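Local atomic coordinates of ribulose bisphosphate carboxylase (Pyrococcus horikoshii, PDB entry 2CWX), a protein that probably catalyses the addition of carbon dioxide and water to ribulose 1,5-bisphosphate, giving two molecules of 3-phosphoglycerate in an archaeal pathway of AMP degradation. Residues 274-279 with 307-312. Residues are numbered along the deposited sequence; the frame is centred on the assembly and turned at random.
Sequences AIHAHR and VDQIHT
His276 ND1 donates to Gln309 OE1 at 3.1 Å, a nearly straight bond (171°) that runs in the imidazole plane and lands on a lone pair of the amide oxygen. Ring and amide planes are turned 74° apart, and the bond holds the ring's tilt and shows that ND1 carries a hydrogen. With CG anti to the backbone N (chi1 169°), the same ring brings its far nitrogen, NE2, within 3.0 Å of His311 NE2. His311 in turn points an edge at the face of His278, though the two rings are modelled too close for their exact spacing to be trusted; one face of the His311 ring lies over His278 CA. Next along the chain, the extended Arg279 passes obliquely across His311, CD against His311 O, with one guanidinium face over the backbone of His311 and Thr312. On the other side of the sheet, the small Ala277 CB fits against Val307 CG1 at 3.7 Å and also meets Ile310 CG1; helix 295-305 packs on Val307 and Ile310.

These are neighbouring parallel strands of the RuBisCO TIM barrel, 274-278 and 309-311, joined through helix 295-305 and carrying predicted catalytic and substrate-binding residues at their C-terminal ends. Ala277 N bonds to Gln309 O at 2.9 Å, and a weak return bond runs from His311 N to Ala277 O. Ile275 O accepts from both Asp308 N and Gln309 N. Just before the second strand, Asp308 OD2 takes the Ile275 N-H at 2.8 Å; its carboxylate suits this place because OD1 can also receive the backbone N-H groups of Phe138 and Gly139. Farther out, His278 ND1 is bonded to Ala280 N, which anchors the ring beside Lys186, whose carbamate is predicted to bind magnesium, and Glu189, a predicted magnesium ligand; Asn108 of the second subunit packs against it.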
# COMPACT_ATOMS: atom_id res chain seq x y z
N ALA A 274 -25.17 10.50 -6.23
CA ALA A 274 -25.94 10.77 -7.45
C ALA A 274 -25.21 11.80 -8.32
O ALA A 274 -24.47 12.62 -7.79
CB ALA A 274 -27.35 11.30 -7.10
N ILE A 275 -25.44 11.72 -9.64
CA ILE A 275 -24.81 12.63 -10.61
C ILE A 275 -25.84 13.53 -11.23
O ILE A 275 -26.84 13.06 -11.78
CB ILE A 275 -24.08 11.89 -11.75
CG1 ILE A 275 -22.97 11.03 -11.22
CG2 ILE A 275 -23.53 12.90 -12.79
CD1 ILE A 275 -22.39 10.09 -12.22
N HIS A 276 -25.59 14.82 -11.14
CA HIS A 276 -26.35 15.81 -11.85
C HIS A 276 -25.48 16.23 -13.02
O HIS A 276 -24.34 16.69 -12.83
CB HIS A 276 -26.65 17.01 -10.95
CG HIS A 276 -27.20 18.18 -11.70
ND1 HIS A 276 -28.54 18.48 -11.70
CD2 HIS A 276 -26.61 19.05 -12.55
CE1 HIS A 276 -28.74 19.53 -12.47
NE2 HIS A 276 -27.59 19.88 -13.02
N ALA A 277 -25.99 16.03 -14.22
CA ALA A 277 -25.25 16.35 -15.42
C ALA A 277 -25.69 17.72 -15.94
O ALA A 277 -26.87 17.93 -16.24
CB ALA A 277 -25.47 15.30 -16.46
N HIS A 278 -24.75 18.64 -15.99
CA HIS A 278 -24.90 19.90 -16.69
C HIS A 278 -24.44 19.70 -18.13
O HIS A 278 -23.45 19.02 -18.39
CB HIS A 278 -24.00 20.95 -16.08
CG HIS A 278 -24.46 22.35 -16.34
ND1 HIS A 278 -24.40 22.94 -17.58
CD2 HIS A 278 -24.96 23.30 -15.49
CE1 HIS A 278 -24.87 24.17 -17.50
NE2 HIS A 278 -25.21 24.42 -16.25
N ARG A 279 -25.15 20.29 -19.06
CA ARG A 279 -24.89 19.99 -20.44
C ARG A 279 -24.20 21.16 -21.18
O ARG A 279 -24.23 21.19 -22.40
CB ARG A 279 -26.20 19.62 -21.13
CG ARG A 279 -27.20 20.77 -21.22
CD ARG A 279 -28.45 20.40 -22.09
NE ARG A 279 -29.35 21.54 -22.20
CZ ARG A 279 -30.40 21.61 -23.01
NH1 ARG A 279 -30.70 20.57 -23.77
NH2 ARG A 279 -31.14 22.71 -23.05
N VAL A 307 -26.17 9.12 -15.54
CA VAL A 307 -26.51 10.36 -14.82
C VAL A 307 -27.93 10.22 -14.22
O VAL A 307 -28.74 9.54 -14.74
CB VAL A 307 -26.40 11.60 -15.70
CG1 VAL A 307 -24.99 11.66 -16.37
CG2 VAL A 307 -27.45 11.64 -16.75
N ASP A 308 -28.16 10.86 -13.08
CA ASP A 308 -29.42 10.77 -12.35
C ASP A 308 -30.38 11.90 -12.68
O ASP A 308 -31.59 11.72 -12.55
CB ASP A 308 -29.17 10.70 -10.85
CG ASP A 308 -28.34 9.50 -10.47
OD1 ASP A 308 -28.94 8.40 -10.31
OD2 ASP A 308 -27.09 9.55 -10.29
N GLN A 309 -29.85 13.06 -13.07
CA GLN A 309 -30.65 14.21 -13.50
C GLN A 309 -29.86 14.85 -14.63
O GLN A 309 -28.63 14.85 -14.59
CB GLN A 309 -30.83 15.29 -12.40
CG GLN A 309 -30.70 14.80 -11.07
CD GLN A 309 -31.00 15.76 -9.96
OE1 GLN A 309 -30.51 16.90 -9.92
NE2 GLN A 309 -31.68 15.25 -8.96
N ILE A 310 -30.53 15.41 -15.60
CA ILE A 310 -29.88 16.13 -16.67
C ILE A 310 -30.72 17.31 -17.14
O ILE A 310 -31.93 17.20 -17.22
CB ILE A 310 -29.55 15.19 -17.86
CG1 ILE A 310 -28.64 15.87 -18.87
CG2 ILE A 310 -30.79 14.69 -18.55
CD1 ILE A 310 -28.02 14.88 -19.89
N HIS A 311 -30.06 18.42 -17.49
CA HIS A 311 -30.74 19.58 -18.10
C HIS A 311 -31.31 19.23 -19.49
O HIS A 311 -30.61 18.66 -20.32
CB HIS A 311 -29.77 20.77 -18.30
CG HIS A 311 -29.14 21.31 -17.05
ND1 HIS A 311 -28.04 22.15 -17.08
CD2 HIS A 311 -29.44 21.14 -15.74
CE1 HIS A 311 -27.69 22.46 -15.84
NE2 HIS A 311 -28.53 21.87 -15.01
N THR A 312 -32.60 19.54 -19.73
CA THR A 312 -33.20 19.39 -21.06
C THR A 312 -33.82 20.67 -21.66
O THR A 312 -33.98 20.76 -22.88
CB THR A 312 -34.31 18.31 -21.06
OG1 THR A 312 -35.41 18.71 -20.24
CG2 THR A 312 -33.84 16.99 -20.45